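Local coordinates for endoribonuclease MazF4 (Mycobacterium tuberculosis, PDB 5XE2), which cleaves single-stranded mRNA between the first and second bases of the sequence UCGCU, acting as the toxin of a type II toxin-antitoxin system, at residues Asn29-Asn32 with Val38-Val41; Lys21-Val26 with Glu72-Asp77; Pro6-Val11 with Lys93-Leu98; Thr45-Ile50 with Thr63-Ala68. One frame throughout, in Å; residues are numbered along the deposited sequence.

Interaction 1. Residues Asn29-Asn32 with Val38-Val41; sequences NARN and VVAV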
loop_
_atom_site.group_PDB
_atom_site.type_symbol
_atom_site.label_atom_id
_atom_site.label_comp_id
_atom_site.label_asym_id
_atom_site.label_seq_id
_atom_site.Cartn_x
_atom_site.Cartn_y
_atom_site.Cartn_z
ATOM N N ASN A 29 -11.521 7.826 1.397
ATOM C CA ASN A 29 -12.913 7.699 0.952
ATOM C C ASN A 29 -13.278 8.355 -0.388
ATOM O O ASN A 29 -14.165 7.868 -1.085
ATOM C CB ASN A 29 -13.868 8.168 2.065
ATOM C CG ASN A 29 -13.932 7.183 3.220
ATOM O OD1 ASN A 29 -13.647 5.998 3.045
ATOM N ND2 ASN A 29 -14.301 7.663 4.402
ATOM N N ALA A 30 -12.603 9.438 -0.755
ATOM C CA ALA A 30 -12.823 10.065 -2.071
ATOM C C ALA A 30 -12.421 9.097 -3.213
ATOM O O ALA A 30 -13.191 8.857 -4.150
ATOM C CB ALA A 30 -12.052 11.384 -2.164
ATOM N N ARG A 31 -11.231 8.509 -3.098
ATOM C CA ARG A 31 -10.767 7.489 -4.044
ATOM C C ARG A 31 -11.703 6.279 -4.034
ATOM O O ARG A 31 -12.045 5.749 -5.102
ATOM C CB ARG A 31 -9.319 7.067 -3.732
ATOM C CG ARG A 31 -8.714 6.011 -4.665
ATOM C CD ARG A 31 -8.953 4.582 -4.173
ATOM N NE ARG A 31 -8.295 3.564 -4.991
ATOM C CZ ARG A 31 -7.003 3.228 -4.920
ATOM N NH1 ARG A 31 -6.167 3.828 -4.066
ATOM N NH2 ARG A 31 -6.530 2.270 -5.728
ATOM N N ASN A 32 -12.131 5.856 -2.845
ATOM C CA ASN A 32 -13.013 4.684 -2.737
ATOM C C ASN A 32 -14.389 4.885 -3.385
ATOM O O ASN A 32 -14.973 3.933 -3.905
ATOM C CB ASN A 32 -13.226 4.267 -1.284
ATOM C CG ASN A 32 -11.945 3.862 -0.575
ATOM O OD1 ASN A 32 -10.972 3.436 -1.194
ATOM N ND2 ASN A 32 -11.950 3.985 0.741
ATOM N N VAL A 38 -9.823 -0.090 -4.722
ATOM C CA VAL A 38 -9.443 0.368 -3.386
ATOM C C VAL A 38 -8.097 -0.249 -3.019
ATOM O O VAL A 38 -7.625 -1.173 -3.682
ATOM C CB VAL A 38 -10.478 -0.055 -2.319
ATOM C CG1 VAL A 38 -11.846 0.556 -2.610
ATOM C CG2 VAL A 38 -10.573 -1.580 -2.188
ATOM N N VAL A 39 -7.500 0.264 -1.953
ATOM C CA VAL A 39 -6.324 -0.335 -1.350
ATOM C C VAL A 39 -6.721 -0.876 0.016
ATOM O O VAL A 39 -7.480 -0.240 0.757
ATOM C CB VAL A 39 -5.149 0.650 -1.248
ATOM C CG1 VAL A 39 -3.970 0.021 -0.521
ATOM C CG2 VAL A 39 -4.725 1.089 -2.636
ATOM N N ALA A 40 -6.212 -2.072 0.310
ATOM C CA ALA A 40 -6.537 -2.787 1.522
ATOM C C ALA A 40 -5.330 -3.531 2.091
ATOM O O ALA A 40 -4.344 -3.799 1.387
ATOM C CB ALA A 40 -7.671 -3.764 1.244
ATOM N N VAL A 41 -5.437 -3.856 3.377
ATOM C CA VAL A 41 -4.462 -4.682 4.081
ATOM C C VAL A 41 -5.131 -5.928 4.650
ATOM O O VAL A 41 -6.335 -5.930 4.990
ATOM C CB VAL A 41 -3.738 -3.931 5.217
ATOM C CG1 VAL A 41 -2.804 -2.872 4.643
ATOM C CG2 VAL A 41 -4.718 -3.325 6.217
#

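Interaction 2. Residues Lys21-Val26 with Glu72-Asp77; sequences KPWLIV and ETLGKD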
loop_
_atom_site.group_PDB
_atom_site.type_symbol
_atom_site.label_atom_id
_atom_site.label_comp_id
_atom_site.label_asym_id
_atom_site.label_seq_id
_atom_site.Cartn_x
_atom_site.Cartn_y
_atom_site.Cartn_z
ATOM N N LYS A 21 -10.171 -14.446 2.060
ATOM C CA LYS A 21 -9.779 -13.943 3.375
ATOM C C LYS A 21 -10.253 -12.486 3.539
ATOM O O LYS A 21 -10.590 -11.837 2.546
ATOM C CB LYS A 21 -8.260 -14.084 3.564
ATOM C CG LYS A 21 -7.806 -15.538 3.797
ATOM C CD LYS A 21 -6.915 -15.708 5.026
ATOM C CE LYS A 21 -7.311 -16.913 5.874
ATOM N NZ LYS A 21 -6.549 -16.953 7.156
ATOM N N PRO A 22 -10.319 -11.990 4.793
ATOM C CA PRO A 22 -10.764 -10.617 5.047
ATOM C C PRO A 22 -9.692 -9.567 4.799
ATOM O O PRO A 22 -8.523 -9.778 5.133
ATOM C CB PRO A 22 -11.175 -10.633 6.523
ATOM C CG PRO A 22 -10.426 -11.757 7.132
ATOM C CD PRO A 22 -10.118 -12.748 6.044
ATOM N N TRP A 23 -10.117 -8.447 4.218
ATOM C CA TRP A 23 -9.244 -7.330 3.897
ATOM C C TRP A 23 -9.853 -6.053 4.440
ATOM O O TRP A 23 -11.049 -5.821 4.284
ATOM C CB TRP A 23 -9.059 -7.206 2.383
ATOM C CG TRP A 23 -8.241 -8.291 1.770
ATOM C CD1 TRP A 23 -8.677 -9.524 1.380
ATOM C CD2 TRP A 23 -6.838 -8.246 1.460
ATOM N NE1 TRP A 23 -7.637 -10.250 0.845
ATOM C CE2 TRP A 23 -6.496 -9.493 0.884
ATOM C CE3 TRP A 23 -5.837 -7.276 1.615
ATOM C CZ2 TRP A 23 -5.196 -9.797 0.460
ATOM C CZ3 TRP A 23 -4.544 -7.575 1.196
ATOM C CH2 TRP A 23 -4.239 -8.828 0.620
ATOM N N LEU A 24 -9.010 -5.232 5.062
ATOM C CA LEU A 24 -9.403 -3.943 5.615
ATOM C C LEU A 24 -9.078 -2.802 4.651
ATOM O O LEU A 24 -7.910 -2.625 4.281
ATOM C CB LEU A 24 -8.667 -3.695 6.924
ATOM C CG LEU A 24 -8.799 -2.275 7.488
ATOM C CD1 LEU A 24 -10.184 -2.056 8.060
ATOM C CD2 LEU A 24 -7.742 -1.994 8.531
ATOM N N ILE A 25 -10.087 -1.993 4.327
ATOM C CA ILE A 25 -9.919 -0.868 3.390
ATOM C C ILE A 25 -9.093 0.242 4.059
ATOM O O ILE A 25 -9.476 0.744 5.120
ATOM C CB ILE A 25 -11.274 -0.253 2.955
ATOM C CG1 ILE A 25 -12.227 -1.311 2.361
ATOM C CG2 ILE A 25 -11.051 0.897 1.967
ATOM C CD1 ILE A 25 -11.677 -2.064 1.171
ATOM N N VAL A 26 -7.975 0.617 3.435
ATOM C CA VAL A 26 -7.122 1.711 3.946
ATOM C C VAL A 26 -6.987 2.930 3.021
ATOM O O VAL A 26 -6.469 3.968 3.442
ATOM C CB VAL A 26 -5.733 1.194 4.390
ATOM C CG1 VAL A 26 -5.898 0.247 5.581
ATOM C CG2 VAL A 26 -4.995 0.488 3.256
ATOM N N GLU A 72 -2.435 -4.234 -0.718
ATOM C CA GLU A 72 -2.816 -4.578 -2.094
ATOM C C GLU A 72 -3.942 -3.711 -2.630
ATOM O O GLU A 72 -4.723 -3.138 -1.873
ATOM C CB GLU A 72 -3.204 -6.060 -2.175
ATOM C CG GLU A 72 -2.017 -6.976 -1.928
ATOM C CD GLU A 72 -2.271 -8.430 -2.234
ATOM O OE1 GLU A 72 -3.214 -8.735 -2.998
ATOM O OE2 GLU A 72 -1.518 -9.280 -1.694
ATOM N N THR A 73 -4.001 -3.617 -3.952
ATOM C CA THR A 73 -5.057 -2.920 -4.638
ATOM C C THR A 73 -6.108 -3.960 -5.052
ATOM O O THR A 73 -5.792 -4.920 -5.748
ATOM C CB THR A 73 -4.509 -2.166 -5.867
ATOM O OG1 THR A 73 -3.505 -1.235 -5.448
ATOM C CG2 THR A 73 -5.622 -1.400 -6.593
ATOM N N LEU A 74 -7.351 -3.755 -4.614
ATOM C CA LEU A 74 -8.466 -4.654 -4.926
ATOM C C LEU A 74 -9.495 -3.963 -5.828
ATOM O O LEU A 74 -9.866 -2.817 -5.594
ATOM C CB LEU A 74 -9.150 -5.112 -3.633
ATOM C CG LEU A 74 -8.474 -6.191 -2.775
ATOM C CD1 LEU A 74 -7.084 -5.794 -2.313
ATOM C CD2 LEU A 74 -9.340 -6.519 -1.572
ATOM N N GLY A 75 -9.946 -4.669 -6.860
ATOM C CA GLY A 75 -11.069 -4.217 -7.671
ATOM C C GLY A 75 -12.332 -4.258 -6.822
ATOM O O GLY A 75 -12.468 -5.105 -5.932
ATOM N N LYS A 76 -13.244 -3.327 -7.076
ATOM C CA LYS A 76 -14.534 -3.286 -6.380
ATOM C C LYS A 76 -15.332 -4.558 -6.594
ATOM O O LYS A 76 -15.997 -5.025 -5.681
ATOM C CB LYS A 76 -15.352 -2.077 -6.832
ATOM C CG LYS A 76 -14.891 -0.801 -6.179
ATOM C CD LYS A 76 -15.725 0.397 -6.582
ATOM C CE LYS A 76 -15.209 1.613 -5.836
ATOM N NZ LYS A 76 -15.952 2.857 -6.172
ATOM N N ASP A 77 -15.247 -5.096 -7.810
ATOM C CA ASP A 77 -15.769 -6.430 -8.173
ATOM C C ASP A 77 -15.233 -7.610 -7.333
ATOM O O ASP A 77 -15.899 -8.640 -7.222
ATOM C CB ASP A 77 -15.528 -6.709 -9.674
ATOM C CG ASP A 77 -14.043 -6.631 -10.073
ATOM O OD1 ASP A 77 -13.334 -5.709 -9.607
ATOM O OD2 ASP A 77 -13.593 -7.478 -10.873
#

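Interaction 3. Residues Pro6-Val11 with Lys93-Leu98; sequences PLRGQV and KINTAL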
loop_
_atom_site.group_PDB
_atom_site.type_symbol
_atom_site.label_atom_id
_atom_site.label_comp_id
_atom_site.label_asym_id
_atom_site.label_seq_id
_atom_site.Cartn_x
_atom_site.Cartn_y
_atom_site.Cartn_z
ATOM N N PRO A 6 -17.119 1.758 -0.996
ATOM C CA PRO A 6 -16.603 1.283 0.292
ATOM C C PRO A 6 -15.930 2.392 1.098
ATOM O O PRO A 6 -15.491 3.399 0.536
ATOM C CB PRO A 6 -15.607 0.182 -0.099
ATOM C CG PRO A 6 -15.304 0.412 -1.534
ATOM C CD PRO A 6 -16.513 1.046 -2.136
ATOM N N LEU A 7 -15.863 2.192 2.408
ATOM C CA LEU A 7 -15.318 3.177 3.335
ATOM C C LEU A 7 -14.060 2.685 4.044
ATOM O O LEU A 7 -13.936 1.499 4.391
ATOM C CB LEU A 7 -16.382 3.562 4.372
ATOM C CG LEU A 7 -17.684 4.124 3.796
ATOM C CD1 LEU A 7 -18.746 4.234 4.882
ATOM C CD2 LEU A 7 -17.431 5.482 3.155
ATOM N N ARG A 8 -13.142 3.616 4.284
ATOM C CA ARG A 8 -11.945 3.352 5.072
ATOM C C ARG A 8 -12.364 2.784 6.431
ATOM O O ARG A 8 -13.340 3.254 7.027
ATOM C CB ARG A 8 -11.131 4.627 5.247
ATOM C CG ARG A 8 -9.708 4.384 5.691
ATOM C CD ARG A 8 -8.844 5.620 5.530
ATOM N NE ARG A 8 -7.441 5.294 5.762
ATOM C CZ ARG A 8 -6.851 5.174 6.954
ATOM N NH1 ARG A 8 -7.524 5.354 8.093
ATOM N NH2 ARG A 8 -5.557 4.865 7.005
ATOM N N GLY A 9 -11.680 1.731 6.877
ATOM C CA GLY A 9 -12.028 1.058 8.134
ATOM C C GLY A 9 -12.971 -0.135 8.008
ATOM O O GLY A 9 -13.098 -0.912 8.952
ATOM N N GLN A 10 -13.634 -0.286 6.861
ATOM C CA GLN A 10 -14.491 -1.447 6.613
ATOM C C GLN A 10 -13.686 -2.672 6.216
ATOM O O GLN A 10 -12.603 -2.554 5.617
ATOM C CB GLN A 10 -15.508 -1.145 5.527
ATOM C CG GLN A 10 -16.497 -0.057 5.910
ATOM C CD GLN A 10 -17.537 0.188 4.831
ATOM O OE1 GLN A 10 -17.314 -0.104 3.651
ATOM N NE2 GLN A 10 -18.679 0.758 5.228
ATOM N N VAL A 11 -14.244 -3.845 6.526
ATOM C CA VAL A 11 -13.611 -5.138 6.263
ATOM C C VAL A 11 -14.516 -5.980 5.365
ATOM O O VAL A 11 -15.698 -6.167 5.668
ATOM C CB VAL A 11 -13.299 -5.901 7.577
ATOM C CG1 VAL A 11 -12.699 -7.275 7.283
ATOM C CG2 VAL A 11 -12.349 -5.097 8.456
ATOM N N LYS A 93 -3.946 3.029 15.342
ATOM C CA LYS A 93 -2.818 2.088 15.385
ATOM C C LYS A 93 -2.464 1.620 13.978
ATOM O O LYS A 93 -1.294 1.507 13.638
ATOM C CB LYS A 93 -3.139 0.858 16.240
ATOM C CG LYS A 93 -3.379 1.137 17.713
ATOM C CD LYS A 93 -3.740 -0.147 18.449
ATOM C CE LYS A 93 -4.406 0.135 19.776
ATOM N NZ LYS A 93 -4.831 -1.125 20.458
ATOM N N ILE A 94 -3.488 1.340 13.175
ATOM C CA ILE A 94 -3.282 0.934 11.785
ATOM C C ILE A 94 -2.599 2.043 10.987
ATOM O O ILE A 94 -1.714 1.749 10.190
ATOM C CB ILE A 94 -4.592 0.452 11.115
ATOM C CG1 ILE A 94 -5.035 -0.866 11.755
ATOM C CG2 ILE A 94 -4.411 0.266 9.605
ATOM C CD1 ILE A 94 -6.504 -1.172 11.581
ATOM N N ASN A 95 -2.971 3.305 11.218
ATOM C CA ASN A 95 -2.292 4.419 10.534
ATOM C C ASN A 95 -0.794 4.432 10.793
ATOM O O ASN A 95 -0.006 4.648 9.875
ATOM C CB ASN A 95 -2.859 5.774 10.943
ATOM C CG ASN A 95 -4.307 5.954 10.543
ATOM O OD1 ASN A 95 -4.811 5.311 9.612
ATOM N ND2 ASN A 95 -4.985 6.845 11.242
ATOM N N THR A 96 -0.408 4.205 12.046
ATOM C CA THR A 96 1.005 4.193 12.429
ATOM C C THR A 96 1.710 3.001 11.795
ATOM O O THR A 96 2.815 3.145 11.272
ATOM C CB THR A 96 1.165 4.160 13.963
ATOM O OG1 THR A 96 0.458 5.271 14.519
ATOM C CG2 THR A 96 2.639 4.248 14.369
ATOM N N ALA A 97 1.054 1.839 11.843
ATOM C CA ALA A 97 1.581 0.611 11.251
ATOM C C ALA A 97 1.829 0.747 9.733
ATOM O O ALA A 97 2.885 0.347 9.224
ATOM C CB ALA A 97 0.638 -0.548 11.543
ATOM N N LEU A 98 0.857 1.311 9.018
ATOM C CA LEU A 98 1.012 1.610 7.590
ATOM C C LEU A 98 2.189 2.551 7.303
ATOM O O LEU A 98 2.976 2.305 6.386
ATOM C CB LEU A 98 -0.271 2.221 7.034
ATOM C CG LEU A 98 -1.501 1.327 6.891
ATOM C CD1 LEU A 98 -2.723 2.182 6.621
ATOM C CD2 LEU A 98 -1.306 0.308 5.775
#

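Interaction 4. Residues Thr45-Ile50 with Thr63-Ala68; sequences TTRRTI and TGYVNA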
loop_
_atom_site.group_PDB
_atom_site.type_symbol
_atom_site.label_atom_id
_atom_site.label_comp_id
_atom_site.label_asym_id
_atom_site.label_seq_id
_atom_site.Cartn_x
_atom_site.Cartn_y
_atom_site.Cartn_z
ATOM N N THR A 45 -5.408 -14.588 11.180
ATOM C CA THR A 45 -5.435 -15.217 12.495
ATOM C C THR A 45 -4.012 -15.420 13.001
ATOM O O THR A 45 -3.817 -15.665 14.200
ATOM C CB THR A 45 -6.128 -16.589 12.462
ATOM O OG1 THR A 45 -5.407 -17.464 11.590
ATOM C CG2 THR A 45 -7.564 -16.463 11.979
ATOM N N THR A 46 -3.027 -15.330 12.099
ATOM C CA THR A 46 -1.631 -15.455 12.480
ATOM C C THR A 46 -1.302 -14.344 13.459
ATOM O O THR A 46 -1.670 -13.188 13.250
ATOM C CB THR A 46 -0.677 -15.379 11.269
ATOM O OG1 THR A 46 -1.045 -16.372 10.312
ATOM C CG2 THR A 46 0.761 -15.612 11.693
ATOM N N ARG A 47 -0.638 -14.727 14.537
ATOM C CA ARG A 47 -0.281 -13.826 15.606
ATOM C C ARG A 47 1.196 -13.484 15.493
ATOM O O ARG A 47 2.030 -14.383 15.379
ATOM C CB ARG A 47 -0.550 -14.499 16.945
ATOM C CG ARG A 47 -0.085 -13.700 18.142
ATOM C CD ARG A 47 -0.455 -14.419 19.415
ATOM N NE ARG A 47 -0.039 -13.655 20.584
ATOM C CZ ARG A 47 -0.236 -14.036 21.842
ATOM N NH1 ARG A 47 -0.848 -15.191 22.117
ATOM N NH2 ARG A 47 0.184 -13.254 22.834
ATOM N N ARG A 48 1.500 -12.189 15.491
ATOM C CA ARG A 48 2.866 -11.692 15.662
ATOM C C ARG A 48 2.851 -10.407 16.472
ATOM O O ARG A 48 1.842 -9.708 16.507
ATOM C CB ARG A 48 3.524 -11.463 14.310
ATOM C CG ARG A 48 3.680 -12.756 13.532
ATOM C CD ARG A 48 4.456 -12.545 12.274
ATOM N NE ARG A 48 5.846 -12.218 12.554
ATOM C CZ ARG A 48 6.696 -11.740 11.652
ATOM N NH1 ARG A 48 6.300 -11.510 10.406
ATOM N NH2 ARG A 48 7.948 -11.475 12.002
ATOM N N THR A 49 3.963 -10.118 17.137
ATOM C CA THR A 49 4.073 -8.945 18.005
ATOM C C THR A 49 5.162 -8.028 17.442
ATOM O O THR A 49 6.251 -7.903 18.009
ATOM C CB THR A 49 4.356 -9.339 19.488
ATOM O OG1 THR A 49 5.756 -9.586 19.689
ATOM C CG2 THR A 49 3.562 -10.587 19.894
ATOM N N ILE A 50 4.858 -7.409 16.304
ATOM C CA ILE A 50 5.809 -6.537 15.602
ATOM C C ILE A 50 5.125 -5.215 15.218
ATOM O O ILE A 50 3.902 -5.178 15.107
ATOM C CB ILE A 50 6.433 -7.242 14.370
ATOM C CG1 ILE A 50 5.365 -7.646 13.344
ATOM C CG2 ILE A 50 7.215 -8.467 14.818
ATOM C CD1 ILE A 50 5.935 -8.231 12.063
ATOM N N THR A 63 -11.983 -10.677 15.402
ATOM C CA THR A 63 -10.777 -11.089 16.127
ATOM C C THR A 63 -9.588 -11.126 15.149
ATOM O O THR A 63 -9.735 -10.800 13.964
ATOM C CB THR A 63 -10.989 -12.437 16.859
ATOM O OG1 THR A 63 -9.981 -12.609 17.863
ATOM C CG2 THR A 63 -10.957 -13.628 15.908
ATOM N N GLY A 64 -8.413 -11.505 15.648
ATOM C CA GLY A 64 -7.222 -11.613 14.809
ATOM C C GLY A 64 -6.420 -10.327 14.689
ATOM O O GLY A 64 -6.460 -9.469 15.581
ATOM N N TYR A 65 -5.665 -10.219 13.592
ATOM C CA TYR A 65 -4.597 -9.232 13.466
ATOM C C TYR A 65 -4.585 -8.644 12.072
ATOM O O TYR A 65 -4.858 -9.353 11.103
ATOM C CB TYR A 65 -3.225 -9.880 13.741
ATOM C CG TYR A 65 -3.148 -10.554 15.090
ATOM C CD1 TYR A 65 -3.685 -11.834 15.270
ATOM C CD2 TYR A 65 -2.574 -9.914 16.195
ATOM C CE1 TYR A 65 -3.655 -12.459 16.500
ATOM C CE2 TYR A 65 -2.529 -10.541 17.440
ATOM C CZ TYR A 65 -3.078 -11.813 17.581
ATOM O OH TYR A 65 -3.065 -12.477 18.790
ATOM N N VAL A 66 -4.249 -7.358 11.978
ATOM C CA VAL A 66 -4.054 -6.688 10.697
ATOM C C VAL A 66 -2.566 -6.743 10.349
ATOM O O VAL A 66 -1.726 -6.325 11.153
ATOM C CB VAL A 66 -4.565 -5.224 10.740
ATOM C CG1 VAL A 66 -4.144 -4.444 9.503
ATOM C CG2 VAL A 66 -6.082 -5.205 10.899
ATOM N N ASN A 67 -2.248 -7.290 9.174
ATOM C CA ASN A 67 -0.879 -7.247 8.633
ATOM C C ASN A 67 -0.723 -6.045 7.683
ATOM O O ASN A 67 -1.061 -6.125 6.494
ATOM C CB ASN A 67 -0.547 -8.567 7.934
ATOM C CG ASN A 67 0.829 -8.564 7.271
ATOM O OD1 ASN A 67 1.630 -7.651 7.453
ATOM N ND2 ASN A 67 1.095 -9.594 6.479
ATOM N N ALA A 68 -0.211 -4.937 8.217
ATOM C CA ALA A 68 -0.022 -3.697 7.439
ATOM C C ALA A 68 1.136 -3.761 6.448
ATOM O O ALA A 68 1.265 -2.866 5.614
ATOM C CB ALA A 68 0.150 -2.498 8.365
#

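Interaction 1. Residues Asn29-Asn32 with Val38-Val41
The guanidinium of R31 lies flat over the start of the strand, one face turned to the V38-V39 peptide link, with V39 N 4.2 Å above its plane and over its centre. The R31 chain leaves the helix with CG anti to the backbone N and then bends at chi2 (-90°), which carries the group across to the strand. There it meets V39 at about a right angle: CG2 of V39 comes within 3.4 Å of R31 NH1, and the same methyl is 3.8 Å from R31 NH2. Next to this, N32 and V38 also cross roughly perpendicularly, OD1 of N32 approaching V38 CG1 at 3.3 Å. No hydrogen bond joins the two segments; the contact is van der Waals packing of polar groups on valines. In the PemK/MazF fold, of the SH3 clan, the short helix 29-34 follows strand 21-25, and the chain then continues into strand 37-44, so this contact joins the helix to the strand it leads into. The polar ends are bonded just outside. R31 NH2 forms a salt bridge with D37, immediately before V38, while R31 NH1 donates to the backbone O of D69 in the second subunit, a residue that also packs on V39. S27 OG is hydrogen-bonded to both N32 OD1 and V39 N, linking the asparagine side chain and the strand backbone through one hydroxyl. On the amide's other branch, N32 ND2 makes a weak bond of 3.5 Å to N29 OD1, one helical turn back.

Interaction 2. Residues Lys21-Val26 with Glu72-Asp77
W23 reaches toward E72 and L74 from a strand that is not their immediate neighbour: in the antiparallel MazF sheet, strand 37-44 runs between 21-25 and 65-75, and the nearest CA atoms, those of W23 and E72, are 9.2 Å apart. The indole bridges that gap, packing beside A40 of the strand between. Going along 21-25, P22 pairs through its backbone with L43 of that middle strand. W23 comes next and carries the contact. Its CG is anti to the carbonyl carbon (chi1 -70°), which stands the indole up from the sheet toward the second segment. Over one face, near the rim, lies the L74 methyl CD2, 4.3 Å from the centroid of the five-membered ring and 23° off its normal, a CH-pi contact; the same CD2 is 3.9 Å from W23 CG. The six-membered ring of W23 meets E72, whose aliphatic part runs by with CB 3.9 Å from W23 CZ3. Beyond it the carboxylate is turned 53° from the indole plane, with E72 CD 3.5 Å from W23 CH2. E72 OE2 is hydrogen-bonded to N70 ND2. L24 packs on M91 and I94 of helix 88-101, while I25 leans on V38. V26 closes the segment, packing on L98 of the same chain and, across the dimer interface, on L102 of the second subunit; the I25 side chain comes no nearer than 5.7 Å to 72-77, its CD1 facing L74 CD2.

Interaction 3. Residues Pro6-Val11 with Lys93-Leu98
Two nitrogens of R8 converge on one oxygen, the side-chain carbonyl of N95. NH2 donates to OD1 at 2.7 Å with an N-H...O angle of 151°, and NH1 adds a weak bond to OD1 at 3.1 Å. The acceptor lies at the edge of the guanidinium, near its plane, while the N95 amide is turned 40° against that plane. R8 can span from the turn to the helix because its chain is extended from CG to NE. The R8-N95 pair ties the turn leading into strand 10-14 to helix 88-101. L98, one helical turn after N95, sets its methyl CD1 3.9 Å from R8 NH2. R8 has further partners: NE gives its hydrogen to V26 O, the backbone N is bonded to N29 OD1, and NH2 also makes a weak bond to the backbone O of L102 in the second subunit. From that subunit L104 packs on R8, N95 and L98, so the contact sits at the dimer interface. The base of R8 is set by a type II beta turn from L7 to Q10, closed by the bond from Q10 N to L7 O at 3.1 Å, with G9 in its third position at a positive phi. Q10 returns its side chain over the turn, OE1 accepting from L7 N at 3.0 Å and also bonding Y12 OH. Both bonds to N95 OD1 come from one guanidinium, which marks this branch of the amide as the oxygen and probably limits its rotation. The guanidinium acceptors named here are all neutral carbonyls, whose dipoles probably help to stabilise its positive charge.

Interaction 4. Residues Thr45-Ile50 with Thr63-Ala68
With Y65 CG anti to its own carbonyl carbon (chi1 -56°), the phenol rises from the strand toward the loop, where R47, its CG anti to the backbone N, runs its side chain out past the hydroxyl. The two meet at the surface of the MazF fold, where the loop between strands 37-44 and 53-55 passes over the start of strand 65-75, the strand that lies between those two in the sheet. The loop backbone itself covers the ring: R47 CA stands 3.9 Å from the Y65 ring centroid and 18° off the normal, a CH-pi contact over one face. Farther out, the methylenes of R47 run alongside the hydroxyl, with CG and CD each 3.3 Å from Y65 OH. The guanidinium lies beyond the ring, its plane tilted only 14° from that of the phenol, and reaches the hydroxyl obliquely with NE 3.7 Å from Y65 OH. No hydrogen bond links the segments, and the ring is held by packing, which W53 and A55 of strand 53-55 complete. R48 turns another way, its guanidinium in a cation-pi pair with W53 and one face under I50 CD1, 3.6 Å from the plane. Y65 pairs through its backbone with T44, and G64 with M56. At G64 the chain runs with a positive phi and comes close to the loop, its CA 4.6 Å from T45 CA. The carbonyl O of T46 approaches obliquely from the same side of the ring as R47 CA, 3.2 Å from Y65 CD1.

Overall arrangement
All four contacts reach one antiparallel sheet, through its strands, helices and a loop. Interactions 1 and 2 lie close, with centres about 8 Å apart, and meet where V38 pairs with L74 and V41 with L24. The centre of interaction 3 is about 9 Å from that of interaction 1 and about 11 Å from that of interaction 2; R8 touches both through N29 and V26. Interactions 1 and 4 lie on opposite sides of the chain's centre, their centres about 21 Å apart, yet A68 packs on A97 and L98 of interaction 3. Along the chain, interaction 3 encloses interaction 2, which encloses 1 and then 4. The first three touch the second subunit, so part of the sheet and its helices also lies at the dimer interface.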